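Local coordinates for protein TetR-family transcriptional regulator (Streptomyces coelicolor A3, PDB 2QIB) that probably binds cis-regulatory DNA through an N-terminal helix-turn-helix motif and regulates transcription as a member of the TetR family, at residues Arg148-Ala160 against Leu182-Tyr196. Sequence-based numbering, arbitrary orientation.
Sequences RLELVVRSWISLA and LVHDFAALMAVSAAY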
loop_
_atom_site.group_PDB
_atom_site.type_symbol
_atom_site.label_atom_id
_atom_site.label_comp_id
_atom_site.label_asym_id
_atom_site.label_seq_id
_atom_site.Cartn_x
_atom_site.Cartn_y
_atom_site.Cartn_z
ATOM N N ARG A 148 -17.834 -0.759 -3.245
ATOM C CA ARG A 148 -16.895 -1.216 -4.264
ATOM C C ARG A 148 -16.028 -0.057 -4.702
ATOM O O ARG A 148 -14.807 -0.218 -4.872
ATOM C CB ARG A 148 -17.622 -1.838 -5.456
ATOM C CG ARG A 148 -18.060 -3.272 -5.141
ATOM C CD ARG A 148 -18.992 -3.876 -6.183
ATOM N NE ARG A 148 -19.350 -5.231 -5.743
ATOM C CZ ARG A 148 -20.234 -5.518 -4.784
ATOM N NH1 ARG A 148 -20.883 -4.547 -4.133
ATOM N NH2 ARG A 148 -20.469 -6.797 -4.459
ATOM N N LEU A 149 -16.653 1.109 -4.840
ATOM C CA LEU A 149 -15.923 2.308 -5.252
ATOM C C LEU A 149 -14.954 2.738 -4.163
ATOM O O LEU A 149 -13.791 3.085 -4.450
ATOM C CB LEU A 149 -16.870 3.456 -5.590
ATOM C CG LEU A 149 -16.149 4.738 -6.010
ATOM C CD1 LEU A 149 -15.220 4.519 -7.244
ATOM C CD2 LEU A 149 -17.187 5.825 -6.311
ATOM N N GLU A 150 -15.422 2.742 -2.913
ATOM C CA GLU A 150 -14.529 3.117 -1.814
ATOM C C GLU A 150 -13.305 2.209 -1.792
ATOM O O GLU A 150 -12.183 2.684 -1.625
ATOM C CB GLU A 150 -15.242 3.091 -0.475
ATOM C CG GLU A 150 -14.278 3.364 0.663
ATOM C CD GLU A 150 -14.933 3.566 2.011
ATOM O OE1 GLU A 150 -16.182 3.477 2.102
ATOM O OE2 GLU A 150 -14.180 3.841 2.963
ATOM N N LEU A 151 -13.505 0.907 -1.993
ATOM C CA LEU A 151 -12.364 -0.022 -1.908
ATOM C C LEU A 151 -11.384 0.212 -3.064
ATOM O O LEU A 151 -10.161 0.255 -2.848
ATOM C CB LEU A 151 -12.877 -1.457 -1.904
ATOM C CG LEU A 151 -11.781 -2.495 -1.636
ATOM C CD1 LEU A 151 -12.261 -3.704 -0.811
ATOM C CD2 LEU A 151 -11.222 -2.955 -2.953
ATOM N N VAL A 152 -11.905 0.378 -4.275
ATOM C CA VAL A 152 -11.041 0.621 -5.439
ATOM C C VAL A 152 -10.221 1.882 -5.204
ATOM O O VAL A 152 -8.999 1.878 -5.421
ATOM C CB VAL A 152 -11.821 0.722 -6.755
ATOM C CG1 VAL A 152 -10.891 1.225 -7.870
ATOM C CG2 VAL A 152 -12.401 -0.640 -7.092
ATOM N N VAL A 153 -10.882 2.941 -4.748
ATOM C CA VAL A 153 -10.167 4.227 -4.574
ATOM C C VAL A 153 -9.108 4.120 -3.474
ATOM O O VAL A 153 -7.948 4.471 -3.676
ATOM C CB VAL A 153 -11.144 5.390 -4.334
ATOM C CG1 VAL A 153 -10.356 6.697 -3.995
ATOM C CG2 VAL A 153 -12.077 5.583 -5.552
ATOM N N ARG A 154 -9.484 3.611 -2.297
ATOM C CA ARG A 154 -8.510 3.532 -1.220
ATOM C C ARG A 154 -7.375 2.561 -1.567
ATOM O O ARG A 154 -6.200 2.801 -1.208
ATOM C CB ARG A 154 -9.215 3.179 0.074
ATOM C CG ARG A 154 -10.233 4.244 0.516
ATOM C CD ARG A 154 -10.416 4.126 2.033
ATOM N NE ARG A 154 -11.410 5.053 2.582
ATOM C CZ ARG A 154 -11.153 6.290 3.020
ATOM N NH1 ARG A 154 -9.934 6.824 2.947
ATOM N NH2 ARG A 154 -12.127 7.007 3.564
ATOM N N SER A 155 -7.698 1.481 -2.273
ATOM C CA SER A 155 -6.652 0.497 -2.611
ATOM C C SER A 155 -5.710 1.103 -3.678
ATOM O O SER A 155 -4.485 0.824 -3.652
ATOM C CB SER A 155 -7.232 -0.849 -3.080
ATOM O OG SER A 155 -7.907 -0.700 -4.299
ATOM N N TRP A 156 -6.247 1.982 -4.530
ATOM C CA TRP A 156 -5.401 2.692 -5.505
ATOM C C TRP A 156 -4.450 3.655 -4.794
ATOM O O TRP A 156 -3.287 3.756 -5.158
ATOM C CB TRP A 156 -6.204 3.451 -6.544
ATOM C CG TRP A 156 -5.297 4.129 -7.537
ATOM C CD1 TRP A 156 -4.744 3.608 -8.687
ATOM C CD2 TRP A 156 -4.800 5.462 -7.420
ATOM N NE1 TRP A 156 -3.945 4.590 -9.316
ATOM C CE2 TRP A 156 -3.955 5.708 -8.534
ATOM C CE3 TRP A 156 -4.973 6.479 -6.457
ATOM C CZ2 TRP A 156 -3.317 6.945 -8.722
ATOM C CZ3 TRP A 156 -4.332 7.729 -6.670
ATOM C CH2 TRP A 156 -3.507 7.921 -7.780
ATOM N N ILE A 157 -4.965 4.364 -3.805
ATOM C CA ILE A 157 -4.112 5.253 -2.968
ATOM C C ILE A 157 -2.961 4.439 -2.359
ATOM O O ILE A 157 -1.815 4.856 -2.418
ATOM C CB ILE A 157 -4.934 5.992 -1.887
ATOM C CG1 ILE A 157 -5.891 6.994 -2.571
ATOM C CG2 ILE A 157 -3.988 6.690 -0.860
ATOM C CD1 ILE A 157 -7.031 7.504 -1.665
ATOM N N SER A 158 -3.230 3.238 -1.843
ATOM C CA SER A 158 -2.141 2.353 -1.344
ATOM C C SER A 158 -1.162 1.958 -2.456
ATOM O O SER A 158 0.059 1.884 -2.237
ATOM C CB SER A 158 -2.731 1.091 -0.700
ATOM O OG SER A 158 -3.590 1.447 0.405
ATOM N N LEU A 159 -1.704 1.675 -3.641
ATOM C CA LEU A 159 -0.905 1.330 -4.820
ATOM C C LEU A 159 0.043 2.508 -5.174
ATOM O O LEU A 159 1.234 2.302 -5.520
ATOM C CB LEU A 159 -1.830 1.042 -6.027
ATOM C CG LEU A 159 -1.047 0.574 -7.253
ATOM C CD1 LEU A 159 -0.521 -0.855 -6.992
ATOM C CD2 LEU A 159 -1.998 0.571 -8.435
ATOM N N ALA A 160 -0.507 3.726 -5.144
ATOM C CA ALA A 160 0.277 4.926 -5.462
ATOM C C ALA A 160 1.388 5.204 -4.423
ATOM O O ALA A 160 2.506 5.596 -4.794
ATOM C CB ALA A 160 -0.635 6.148 -5.627
ATOM N N LEU A 182 0.436 4.810 -13.123
ATOM C CA LEU A 182 -0.545 4.932 -12.032
ATOM C C LEU A 182 -1.928 5.409 -12.546
ATOM O O LEU A 182 -2.977 4.954 -12.032
ATOM C CB LEU A 182 -0.038 5.877 -10.943
ATOM C CG LEU A 182 0.959 5.137 -10.039
ATOM C CD1 LEU A 182 1.705 6.139 -9.183
ATOM C CD2 LEU A 182 0.308 4.017 -9.138
ATOM N N VAL A 183 -1.920 6.286 -13.553
ATOM C CA VAL A 183 -3.170 6.721 -14.181
ATOM C C VAL A 183 -3.862 5.543 -14.883
ATOM O O VAL A 183 -5.067 5.289 -14.649
ATOM C CB VAL A 183 -2.949 7.904 -15.160
ATOM C CG1 VAL A 183 -4.293 8.280 -15.847
ATOM C CG2 VAL A 183 -2.373 9.070 -14.370
ATOM N N HIS A 184 -3.108 4.793 -15.697
ATOM C CA HIS A 184 -3.666 3.594 -16.314
ATOM C C HIS A 184 -4.116 2.564 -15.276
ATOM O O HIS A 184 -5.167 1.952 -15.444
ATOM C CB HIS A 184 -2.639 2.954 -17.209
ATOM C CG HIS A 184 -2.362 3.743 -18.453
ATOM N ND1 HIS A 184 -3.357 4.398 -19.157
ATOM C CD2 HIS A 184 -1.216 3.926 -19.152
ATOM C CE1 HIS A 184 -2.828 4.952 -20.237
ATOM N NE2 HIS A 184 -1.528 4.701 -20.247
ATOM N N ASP A 185 -3.329 2.394 -14.210
ATOM C CA ASP A 185 -3.686 1.466 -13.119
ATOM C C ASP A 185 -5.050 1.811 -12.528
ATOM O O ASP A 185 -5.819 0.928 -12.241
ATOM C CB ASP A 185 -2.667 1.525 -11.996
ATOM C CG ASP A 185 -1.330 0.864 -12.374
ATOM O OD1 ASP A 185 -1.308 0.080 -13.346
ATOM O OD2 ASP A 185 -0.309 1.126 -11.659
ATOM N N PHE A 186 -5.336 3.097 -12.365
ATOM C CA PHE A 186 -6.604 3.523 -11.784
ATOM C C PHE A 186 -7.743 3.045 -12.704
ATOM O O PHE A 186 -8.706 2.450 -12.243
ATOM C CB PHE A 186 -6.620 5.071 -11.618
ATOM C CG PHE A 186 -7.790 5.582 -10.771
ATOM C CD1 PHE A 186 -7.599 5.979 -9.456
ATOM C CD2 PHE A 186 -9.062 5.705 -11.346
ATOM C CE1 PHE A 186 -8.688 6.432 -8.650
ATOM C CE2 PHE A 186 -10.158 6.161 -10.584
ATOM C CZ PHE A 186 -9.966 6.526 -9.233
ATOM N N ALA A 187 -7.647 3.351 -14.006
ATOM C CA ALA A 187 -8.678 2.902 -14.984
ATOM C C ALA A 187 -8.843 1.376 -14.921
ATOM O O ALA A 187 -9.975 0.826 -14.885
ATOM C CB ALA A 187 -8.265 3.350 -16.389
ATOM N N ALA A 188 -7.714 0.679 -14.902
ATOM C CA ALA A 188 -7.760 -0.782 -14.936
ATOM C C ALA A 188 -8.373 -1.398 -13.674
ATOM O O ALA A 188 -9.193 -2.315 -13.785
ATOM C CB ALA A 188 -6.369 -1.368 -15.244
ATOM N N LEU A 189 -8.005 -0.884 -12.506
ATOM C CA LEU A 189 -8.612 -1.333 -11.235
ATOM C C LEU A 189 -10.118 -1.091 -11.243
ATOM O O LEU A 189 -10.878 -1.954 -10.841
ATOM C CB LEU A 189 -7.966 -0.679 -10.009
ATOM C CG LEU A 189 -6.490 -1.069 -9.842
ATOM C CD1 LEU A 189 -5.856 -0.282 -8.717
ATOM C CD2 LEU A 189 -6.287 -2.588 -9.626
HETATM N N MSE A 190 -10.544 0.074 -11.731
HETATM C CA MSE A 190 -11.970 0.350 -11.806
HETATM C C MSE A 190 -12.644 -0.592 -12.795
HETATM O O MSE A 190 -13.736 -1.097 -12.532
HETATM C CB MSE A 190 -12.212 1.796 -12.221
HETATM C CG MSE A 190 -11.528 2.759 -11.282
HETATM SE SE MSE A 190 -12.800 3.385 -9.962
HETATM C CE MSE A 190 -13.664 4.536 -11.362
ATOM N N ALA A 191 -12.021 -0.820 -13.947
ATOM C CA ALA A 191 -12.601 -1.733 -14.938
ATOM C C ALA A 191 -12.752 -3.171 -14.426
ATOM O O ALA A 191 -13.728 -3.856 -14.759
ATOM C CB ALA A 191 -11.800 -1.734 -16.194
ATOM N N VAL A 192 -11.784 -3.633 -13.650
ATOM C CA VAL A 192 -11.853 -4.974 -13.073
ATOM C C VAL A 192 -13.080 -5.077 -12.161
ATOM O O VAL A 192 -13.858 -6.030 -12.265
ATOM C CB VAL A 192 -10.544 -5.358 -12.321
ATOM C CG1 VAL A 192 -10.738 -6.609 -11.487
ATOM C CG2 VAL A 192 -9.424 -5.583 -13.342
ATOM N N SER A 193 -13.269 -4.078 -11.305
ATOM C CA SER A 193 -14.401 -4.069 -10.381
ATOM C C SER A 193 -15.729 -3.995 -11.141
ATOM O O SER A 193 -16.698 -4.626 -10.755
ATOM C CB SER A 193 -14.311 -2.901 -9.420
ATOM O OG SER A 193 -15.401 -2.898 -8.507
ATOM N N ALA A 194 -15.771 -3.206 -12.203
ATOM C CA ALA A 194 -16.994 -3.082 -13.039
ATOM C C ALA A 194 -17.600 -4.429 -13.469
ATOM O O ALA A 194 -18.819 -4.519 -13.755
ATOM C CB ALA A 194 -16.697 -2.214 -14.255
ATOM N N ALA A 195 -16.781 -5.483 -13.505
ATOM C CA ALA A 195 -17.275 -6.819 -13.883
ATOM C C ALA A 195 -18.343 -7.403 -12.943
ATOM O O ALA A 195 -19.160 -8.226 -13.342
ATOM C CB ALA A 195 -16.093 -7.798 -14.041
ATOM N N TYR A 196 -18.341 -6.964 -11.695
ATOM C CA TYR A 196 -19.127 -7.603 -10.653
ATOM C C TYR A 196 -20.312 -6.768 -10.251
ATOM O O TYR A 196 -21.094 -7.191 -9.391
ATOM C CB TYR A 196 -18.235 -7.807 -9.417
ATOM C CG TYR A 196 -16.925 -8.480 -9.763
ATOM C CD1 TYR A 196 -16.906 -9.787 -10.263
ATOM C CD2 TYR A 196 -15.704 -7.798 -9.625
ATOM C CE1 TYR A 196 -15.707 -10.414 -10.608
ATOM C CE2 TYR A 196 -14.492 -8.416 -9.969
ATOM C CZ TYR A 196 -14.504 -9.725 -10.458
ATOM O OH TYR A 196 -13.329 -10.357 -10.812
#
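Two near-antiparallel helices of the all-helical TetR C-terminal domain pack here, W156 of helix 147-168 entering as a knob among L182, D185, F186 and L189 of helix 175-194. The axes of 148-160 and 182-194 approach to 9.9 Å, their directions 150° apart. The indole NE1 of W156 gives a hydrogen bond of 2.9 Å to the backbone O of L182, which also accepts the helical bond from F186 N; the two donors arrive from opposite faces of the carbonyl plane. A chi1 of -179°, CG trans to the main-chain N, carries the W156 indole across to L182 O and F186. F186 turns an edge onto one indole face, its CD1 3.5 Å from W156 CD2, in a T-shaped pair with planes at 72°, while F186 CB makes a CH-pi contact with the five-membered ring. Replacing W156 by leucine would probably leave L182 O without its second donor and the F186 edge without an aromatic face. L88 and M92 of helix 84-101 also touch the indole. Beside it, L159 CD2 meets L189 CD1, and L182 CD2 lies 3.8 Å from A160 CA. A salt bridge from R148 NE to E177 of the second subunit, with D185 and L189 packing on that subunit, makes the helix pair part of the dimer interface. One turn on from R148, V152 splits its branches: CG2 rests on S193 CB, and CG1 touches the selenium of selenomethionine M190 at 3.6 Å.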